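Uroporphyrinogen III synthase (Thermus thermophilus, PDB 1WCW) probably catalyses the closure of linear hydroxymethylbilane, with inversion of its last pyrrole ring, to uroporphyrinogen III, the branch-point macrocycle of tetrapyrrole synthesis. Local coordinates at residues A[98-101]-A[102-105]; A[82-85]-A[86-90]; A[221-224]-A[225-228]; A[74-77]-A[78-81]. All blocks are in the same frame, centred on the assembly; numbering follows the deposited sequence.

In the fold
The chain folds into two alpha/beta parts, as known for this family, whose active site is thought to lie in the cleft between them. Contacts 1, 2 and 4 belong to the part built on the mixed sheet, contact 3 to the parallel-sheet part. Contact 4, the end of helix 68-80, runs into contact 2; their centres are 10 Å apart, and L83 N probably bonds to G78 O (2.8 Å). Contact 1 starts helix 99-107, its centre 18 Å from contacts 2, 3 and 4. Contacts 1 and 3, both glycine-capped helix starts, approach to about 7 Å between nearest atoms. A glycerol, probably from the crystallisation liquor, lies about 4 Å from the V224 side chain.

Contact 1 (A[98-101]-A[102-105]); sequences GAKA and ARAL
The opening turns of helix 99-107, in the beta-alpha-beta unit formed with strands 93-96 and 114-115, begin at G98, the N-cap, and carry a side-chain pair four residues apart, A99 and R103. The carbonyl of G98 takes the first helical bond, A102 N donating to G98 O at 3.0 Å. The same i to i+4 pattern continues with R103 N on A99 O, A104 N on K100 O and L105 N on A101 O.

R103 folds back along the helix toward its start. With CG beside its own backbone N and anti to the carbonyl carbon (chi1 -67°), the extended chain passes close over A99 O, CG lying 3.0 Å from it. The guanidinium ends with one face over the methyl of A99, NH2 standing 3.6 Å from A99 CB; a small residue at position 99 lets the flat group lie this close to the helix. K100 reaches the same guanidinium obliquely, its CG 4.0 Å from R103 NH1, while its extended chain carries K100 NZ away to 6.3 Å from R103 NH1. Keeping the like charges apart in this way probably limits their repulsion, and K100 also has a weak, long ion pair with E243.

On the inward side small alanines allow close approach of the backbone: A101 and A102 pack on A96 of strand 93-96, A101 and L105 on A65 of strand 62-65, and A104 and L105 on V71 of helix 68-80.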
loop_
_atom_site.group_PDB
_atom_site.type_symbol
_atom_site.label_atom_id
_atom_site.label_comp_id
_atom_site.label_asym_id
_atom_site.label_seq_id
_atom_site.Cartn_x
_atom_site.Cartn_y
_atom_site.Cartn_z
ATOM N N GLY A 98 -7.117 1.084 -7.698
ATOM C CA GLY A 98 -6.201 2.052 -8.300
ATOM C C GLY A 98 -5.553 1.470 -9.528
ATOM O O GLY A 98 -5.863 0.351 -9.934
ATOM N N ALA A 99 -4.598 2.219 -10.094
ATOM C CA ALA A 99 -3.917 1.819 -11.301
ATOM C C ALA A 99 -3.189 0.514 -11.298
ATOM O O ALA A 99 -3.199 -0.157 -12.322
ATOM C CB ALA A 99 -2.948 2.921 -11.723
ATOM N N LYS A 100 -2.548 0.158 -10.209
ATOM C CA LYS A 100 -1.811 -1.104 -10.199
ATOM C C LYS A 100 -2.727 -2.320 -10.276
ATOM O O LYS A 100 -2.469 -3.266 -11.027
ATOM C CB LYS A 100 -0.911 -1.215 -8.987
ATOM C CG LYS A 100 0.258 -0.218 -9.081
ATOM C CD LYS A 100 0.952 -0.094 -7.756
ATOM C CE LYS A 100 2.134 0.884 -7.863
ATOM N NZ LYS A 100 2.951 0.976 -6.603
ATOM N N ALA A 101 -3.819 -2.295 -9.499
ATOM C CA ALA A 101 -4.760 -3.417 -9.598
ATOM C C ALA A 101 -5.383 -3.426 -10.972
ATOM O O ALA A 101 -5.634 -4.475 -11.542
ATOM C CB ALA A 101 -5.874 -3.316 -8.561
ATOM N N ALA A 102 -5.648 -2.223 -11.507
ATOM C CA ALA A 102 -6.242 -2.146 -12.821
ATOM C C ALA A 102 -5.325 -2.755 -13.889
ATOM O O ALA A 102 -5.796 -3.466 -14.756
ATOM C CB ALA A 102 -6.604 -0.727 -13.183
ATOM N N ARG A 103 -4.029 -2.490 -13.798
ATOM C CA ARG A 103 -3.140 -3.009 -14.811
ATOM C C ARG A 103 -3.063 -4.533 -14.735
ATOM O O ARG A 103 -3.037 -5.217 -15.776
ATOM C CB ARG A 103 -1.777 -2.413 -14.580
ATOM C CG ARG A 103 -1.659 -0.922 -14.797
ATOM C CD ARG A 103 -0.362 -0.365 -14.152
ATOM N NE ARG A 103 -0.423 1.098 -14.116
ATOM C CZ ARG A 103 0.366 1.897 -13.408
ATOM N NH1 ARG A 103 1.326 1.386 -12.636
ATOM N NH2 ARG A 103 0.185 3.218 -13.487
ATOM N N ALA A 104 -3.019 -5.095 -13.509
ATOM C CA ALA A 104 -2.964 -6.542 -13.393
ATOM C C ALA A 104 -4.220 -7.164 -13.976
ATOM O O ALA A 104 -4.152 -8.178 -14.619
ATOM C CB ALA A 104 -2.776 -6.954 -11.965
ATOM N N LEU A 105 -5.395 -6.586 -13.742
ATOM C CA LEU A 105 -6.611 -7.129 -14.342
ATOM C C LEU A 105 -6.566 -7.032 -15.886
ATOM O O LEU A 105 -6.914 -8.005 -16.553
ATOM C CB LEU A 105 -7.831 -6.359 -13.782
ATOM C CG LEU A 105 -8.234 -6.783 -12.333
ATOM C CD1 LEU A 105 -9.283 -5.778 -11.799
ATOM C CD2 LEU A 105 -8.836 -8.202 -12.323
#

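Contact 2 (A[82-85]-A[86-90]); sequences GLDL and EGPLA
D84 turns its carboxylate across the start of helix 86-91, so that OD1 meets the backbone N-H of G87 while the proline ring of P88 crosses the side chain obliquely. CG of D84 stands anti to the backbone N (chi1 164°), which swings the carboxylate forward over the first turn. The capping bond from G87 N to D84 OD1 is 3.1 Å long and almost straight at 169°, meeting the oxygen on its syn side but 31° out of the carboxylate plane. With the carboxylate placed as it is, a beta carbon at G87 would collide with D84 OD2.

P88 has no N-H to offer, which costs little in a first turn; its ring lies instead against the preceding backbone, CD 3.2 Å from D84 O and 3.4 Å from L85 O. With an alanine in place of P88 the ring carbons over D84 O and L85 O are gone, and the backbone at this turn is likely to be freer to move. L89 closes the turn, its N bonding to L85 O at 2.9 Å, and its CD1 lies 4.2 Å from L85 CB. A water accepts from L85 N and makes a weak bond to E86 OE2.

The segment follows the Schellman motif at G82 that ends helix 68-80, and L85 and L89 pack back on L74 and L75 of that helix. L85 also meets V53 and L56 of helix 50-57, L83 joins it on V53, and R94 of strand 93-96 bonds to L89 O.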
loop_
_atom_site.group_PDB
_atom_site.type_symbol
_atom_site.label_atom_id
_atom_site.label_comp_id
_atom_site.label_asym_id
_atom_site.label_seq_id
_atom_site.Cartn_x
_atom_site.Cartn_y
_atom_site.Cartn_z
ATOM N N GLY A 82 -6.496 -25.969 -9.610
ATOM C CA GLY A 82 -7.275 -26.576 -10.666
ATOM C C GLY A 82 -8.651 -25.965 -10.827
ATOM O O GLY A 82 -9.595 -26.656 -11.222
ATOM N N LEU A 83 -8.772 -24.644 -10.618
ATOM C CA LEU A 83 -10.055 -23.983 -10.713
ATOM C C LEU A 83 -10.061 -22.958 -11.816
ATOM O O LEU A 83 -9.055 -22.357 -12.131
ATOM C CB LEU A 83 -10.355 -23.299 -9.391
ATOM C CG LEU A 83 -10.558 -24.152 -8.164
ATOM C CD1 LEU A 83 -10.616 -23.254 -6.942
ATOM C CD2 LEU A 83 -11.834 -24.998 -8.295
ATOM N N ASP A 84 -11.218 -22.774 -12.426
ATOM C CA ASP A 84 -11.352 -21.766 -13.422
ATOM C C ASP A 84 -11.875 -20.493 -12.763
ATOM O O ASP A 84 -13.043 -20.434 -12.300
ATOM C CB ASP A 84 -12.327 -22.223 -14.508
ATOM C CG ASP A 84 -12.807 -21.084 -15.360
ATOM O OD1 ASP A 84 -12.001 -20.170 -15.651
ATOM O OD2 ASP A 84 -13.989 -21.111 -15.765
ATOM N N LEU A 85 -10.980 -19.494 -12.686
ATOM C CA LEU A 85 -11.372 -18.194 -12.112
ATOM C C LEU A 85 -11.637 -17.194 -13.217
ATOM O O LEU A 85 -12.369 -16.219 -13.000
ATOM C CB LEU A 85 -10.260 -17.686 -11.197
ATOM C CG LEU A 85 -9.962 -18.545 -9.976
ATOM C CD1 LEU A 85 -8.948 -17.795 -9.116
ATOM C CD2 LEU A 85 -11.183 -18.839 -9.147
ATOM N N GLU A 86 -11.089 -17.402 -14.396
ATOM C CA GLU A 86 -11.308 -16.415 -15.460
ATOM C C GLU A 86 -12.755 -16.329 -15.871
ATOM O O GLU A 86 -13.263 -15.224 -16.127
ATOM C CB GLU A 86 -10.436 -16.729 -16.699
ATOM C CG GLU A 86 -8.946 -16.702 -16.381
ATOM C CD GLU A 86 -8.060 -16.997 -17.593
ATOM O OE1 GLU A 86 -8.010 -16.159 -18.509
ATOM O OE2 GLU A 86 -7.417 -18.064 -17.636
ATOM N N GLY A 87 -13.444 -17.475 -15.919
ATOM C CA GLY A 87 -14.846 -17.469 -16.285
ATOM C C GLY A 87 -15.674 -16.635 -15.304
ATOM O O GLY A 87 -16.403 -15.724 -15.674
ATOM N N PRO A 88 -15.652 -16.972 -14.007
ATOM C CA PRO A 88 -16.416 -16.226 -12.995
ATOM C C PRO A 88 -16.016 -14.744 -12.982
ATOM O O PRO A 88 -16.859 -13.844 -12.884
ATOM C CB PRO A 88 -16.036 -16.900 -11.686
ATOM C CG PRO A 88 -15.645 -18.286 -12.124
ATOM C CD PRO A 88 -15.032 -18.198 -13.469
ATOM N N LEU A 89 -14.733 -14.470 -13.053
ATOM C CA LEU A 89 -14.288 -13.076 -13.062
ATOM C C LEU A 89 -14.748 -12.308 -14.299
ATOM O O LEU A 89 -15.079 -11.104 -14.214
ATOM C CB LEU A 89 -12.777 -12.951 -12.903
ATOM C CG LEU A 89 -12.314 -13.340 -11.474
ATOM C CD1 LEU A 89 -10.796 -13.511 -11.480
ATOM C CD2 LEU A 89 -12.732 -12.357 -10.483
ATOM N N ALA A 90 -14.851 -13.003 -15.427
ATOM C CA ALA A 90 -15.315 -12.331 -16.656
ATOM C C ALA A 90 -16.754 -11.900 -16.522
ATOM O O ALA A 90 -17.156 -10.840 -17.072
ATOM C CB ALA A 90 -15.195 -13.272 -17.808
HETATM O O HOH W 1 -8.582 -19.475 -14.776
#

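Contact 3 (A[221-224]-A[225-228]); sequences VGRV and TADA
T225 reaches back one turn with its hydroxyl, OG1 donating to V221 O at 3.0 Å. OG1 stands beside its own backbone N (chi1 -61°), which aims it at the end of strand 217-221; it meets the carbonyl from above its plane, 36° out of it. Replacing this threonine by valine would probably leave V221 O without its hydroxyl partner and loosen the tie between strand end and helix.

G222 is the N-cap, and its phi of 108° suits a residue without a beta carbon; A226 N bonds to G222 O at 3.0 Å. R223 bends at chi2, turning its chain along the helix so that NE comes to 4.2 Å from A226 CB, the methyl lying oblique to the guanidinium. D227 has CG beside its backbone N, 3.3 Å from R223 O; D227 OD2 stays 4.7 Å from R223 NE, a separation at which attraction is probably modest. V224, with CG1 anti to N, packs on A192 of helix 192-201 and on T119, near a bound glycerol, while the small A228 packs on A192, V195 and E196.

The passage through the N-cap glycine G222 from strand 217-221 into helix 223-231, before strand 238-240, is the strand-to-helix junction of a beta-alpha-beta crossover.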
loop_
_atom_site.group_PDB
_atom_site.type_symbol
_atom_site.label_atom_id
_atom_site.label_comp_id
_atom_site.label_asym_id
_atom_site.label_seq_id
_atom_site.Cartn_x
_atom_site.Cartn_y
_atom_site.Cartn_z
ATOM N N VAL A 221 6.325 9.137 -1.530
ATOM C CA VAL A 221 6.203 8.762 -2.954
ATOM C C VAL A 221 4.729 8.430 -3.116
ATOM O O VAL A 221 4.251 7.406 -2.580
ATOM C CB VAL A 221 7.007 7.507 -3.279
ATOM C CG1 VAL A 221 6.771 7.095 -4.776
ATOM C CG2 VAL A 221 8.465 7.774 -3.071
ATOM N N GLY A 222 4.008 9.328 -3.796
ATOM C CA GLY A 222 2.592 9.109 -4.107
ATOM C C GLY A 222 1.668 9.998 -3.280
ATOM O O GLY A 222 1.917 10.258 -2.048
ATOM N N ARG A 223 0.596 10.502 -3.896
ATOM C CA ARG A 223 -0.380 11.291 -3.199
ATOM C C ARG A 223 -1.102 10.498 -2.085
ATOM O O ARG A 223 -1.488 11.089 -1.049
ATOM C CB ARG A 223 -1.430 11.843 -4.238
ATOM C CG ARG A 223 -1.971 13.210 -3.949
ATOM C CD ARG A 223 -0.843 14.227 -4.019
ATOM N NE ARG A 223 -0.751 14.961 -2.757
ATOM C CZ ARG A 223 0.040 15.995 -2.556
ATOM N NH1 ARG A 223 0.064 16.601 -1.390
ATOM N NH2 ARG A 223 0.798 16.443 -3.555
ATOM N N VAL A 224 -1.308 9.228 -2.306
ATOM C CA VAL A 224 -1.987 8.434 -1.291
ATOM C C VAL A 224 -1.098 8.275 -0.038
ATOM O O VAL A 224 -1.549 8.374 1.098
ATOM C CB VAL A 224 -2.392 7.022 -1.836
ATOM C CG1 VAL A 224 -3.024 6.234 -0.732
ATOM C CG2 VAL A 224 -3.452 7.192 -3.002
ATOM N N THR A 225 0.208 8.102 -0.249
ATOM C CA THR A 225 1.171 8.062 0.877
ATOM C C THR A 225 1.187 9.450 1.568
ATOM O O THR A 225 1.140 9.485 2.833
ATOM C CB THR A 225 2.542 7.788 0.320
ATOM O OG1 THR A 225 2.506 6.522 -0.342
ATOM C CG2 THR A 225 3.600 7.642 1.510
ATOM N N ALA A 226 1.165 10.567 0.848
ATOM C CA ALA A 226 1.155 11.838 1.475
ATOM C C ALA A 226 -0.111 12.029 2.263
ATOM O O ALA A 226 -0.068 12.605 3.371
ATOM C CB ALA A 226 1.243 12.923 0.384
ATOM N N ASP A 227 -1.265 11.581 1.764
ATOM C CA ASP A 227 -2.501 11.737 2.489
ATOM C C ASP A 227 -2.507 10.901 3.733
ATOM O O ASP A 227 -3.091 11.335 4.735
ATOM C CB ASP A 227 -3.731 11.454 1.573
ATOM C CG ASP A 227 -4.005 12.593 0.566
ATOM O OD1 ASP A 227 -4.698 12.350 -0.446
ATOM O OD2 ASP A 227 -3.556 13.735 0.788
ATOM N N ALA A 228 -1.838 9.762 3.789
ATOM C CA ALA A 228 -1.759 9.002 4.993
ATOM C C ALA A 228 -0.988 9.789 6.070
ATOM O O ALA A 228 -1.386 9.765 7.252
ATOM C CB ALA A 228 -1.105 7.655 4.735
#

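Contact 4 (A[74-77]-A[78-81]); sequences LLEA and GKAL
This is a local contact along the last turns of helix 68-80, between residues three and four apart, in which E76 and K79 meet on the solvent side and the backbone is tied by four successive i to i+4 bonds. G78 N reaches L74 O at 2.9 Å, K79 N reaches L75 O, A80 N reaches E76 O and L81 N reaches A77 O. The final bond is the most bent of the four, with an N-H...O angle of 144°, as the chain prepares to leave the helix.

K79 provides the main side-chain contact. Its chain starts with CG beside the backbone N and then folds at chi3 (-76°), which brings CE back over the preceding turn, a tight 3.2 Å from E76 CA and 3.3 Å from L75 O. The ammonium follows, K79 NZ lying 3.7 Å from E76 CG, where the two side chains cross. E76 runs extended away from this meeting, and E76 OE1 remains 5.1 Å from K79 NZ; the charges are opposite but not paired, so any attraction is probably weak, and the contact is made by the end of the lysine, CE and NZ, lying against E76 CA and CG. Long, flexible residues of this kind suit an exposed helix surface.

On the inward side L81 lays its CG 3.3 Å from A77 O, while the small A77 and G78 keep the helix surface low, and L85 of the following segment packs on G78 CA.

A77 and L81 rest on V46, L74 and L81 reach V53 of helix 50-57, L74 also meets L56 there, and L75 touches A108 beyond helix 99-107.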
loop_
_atom_site.group_PDB
_atom_site.type_symbol
_atom_site.label_atom_id
_atom_site.label_comp_id
_atom_site.label_asym_id
_atom_site.label_seq_id
_atom_site.Cartn_x
_atom_site.Cartn_y
_atom_site.Cartn_z
ATOM N N LEU A 74 -3.921 -14.316 -6.724
ATOM C CA LEU A 74 -5.143 -15.041 -6.757
ATOM C C LEU A 74 -5.291 -15.879 -8.014
ATOM O O LEU A 74 -5.773 -17.026 -7.930
ATOM C CB LEU A 74 -6.309 -14.025 -6.618
ATOM C CG LEU A 74 -7.694 -14.599 -6.588
ATOM C CD1 LEU A 74 -7.881 -15.549 -5.446
ATOM C CD2 LEU A 74 -8.719 -13.426 -6.442
ATOM N N LEU A 75 -4.945 -15.328 -9.155
ATOM C CA LEU A 75 -5.020 -16.085 -10.397
ATOM C C LEU A 75 -4.060 -17.313 -10.315
ATOM O O LEU A 75 -4.460 -18.432 -10.739
ATOM C CB LEU A 75 -4.670 -15.171 -11.589
ATOM C CG LEU A 75 -5.776 -14.147 -11.855
ATOM C CD1 LEU A 75 -5.247 -13.177 -12.867
ATOM C CD2 LEU A 75 -7.021 -14.790 -12.357
ATOM N N GLU A 76 -2.874 -17.142 -9.745
ATOM C CA GLU A 76 -1.978 -18.273 -9.565
ATOM C C GLU A 76 -2.591 -19.303 -8.629
ATOM O O GLU A 76 -2.411 -20.486 -8.816
ATOM C CB GLU A 76 -0.667 -17.812 -8.955
ATOM C CG GLU A 76 0.248 -17.043 -9.857
ATOM C CD GLU A 76 1.521 -16.450 -9.167
ATOM O OE1 GLU A 76 2.208 -15.648 -9.858
ATOM O OE2 GLU A 76 1.860 -16.759 -7.988
ATOM N N ALA A 77 -3.293 -18.869 -7.584
ATOM C CA ALA A 77 -3.922 -19.797 -6.662
ATOM C C ALA A 77 -4.981 -20.597 -7.371
ATOM O O ALA A 77 -5.101 -21.834 -7.150
ATOM C CB ALA A 77 -4.553 -19.041 -5.498
ATOM N N GLY A 78 -5.761 -19.955 -8.267
ATOM C CA GLY A 78 -6.742 -20.690 -9.053
ATOM C C GLY A 78 -6.074 -21.767 -9.894
ATOM O O GLY A 78 -6.599 -22.924 -9.995
ATOM N N LYS A 79 -4.972 -21.461 -10.496
ATOM C CA LYS A 79 -4.279 -22.454 -11.309
ATOM C C LYS A 79 -3.778 -23.616 -10.443
ATOM O O LYS A 79 -3.942 -24.805 -10.813
ATOM C CB LYS A 79 -3.094 -21.789 -11.993
ATOM C CG LYS A 79 -3.513 -20.823 -13.120
ATOM C CD LYS A 79 -2.266 -20.104 -13.665
ATOM C CE LYS A 79 -1.811 -19.003 -12.704
ATOM N NZ LYS A 79 -0.834 -18.006 -13.238
ATOM N N ALA A 80 -3.212 -23.300 -9.288
ATOM C CA ALA A 80 -2.639 -24.353 -8.415
ATOM C C ALA A 80 -3.768 -25.237 -7.885
ATOM O O ALA A 80 -3.553 -26.447 -7.624
ATOM C CB ALA A 80 -1.857 -23.722 -7.261
ATOM N N LEU A 81 -4.988 -24.735 -7.710
ATOM C CA LEU A 81 -6.078 -25.527 -7.226
ATOM C C LEU A 81 -6.842 -26.190 -8.352
ATOM O O LEU A 81 -7.806 -26.923 -8.116
ATOM C CB LEU A 81 -7.029 -24.605 -6.404
ATOM C CG LEU A 81 -6.388 -24.133 -5.112
ATOM C CD1 LEU A 81 -7.305 -23.047 -4.392
ATOM C CD2 LEU A 81 -6.243 -25.286 -4.105
#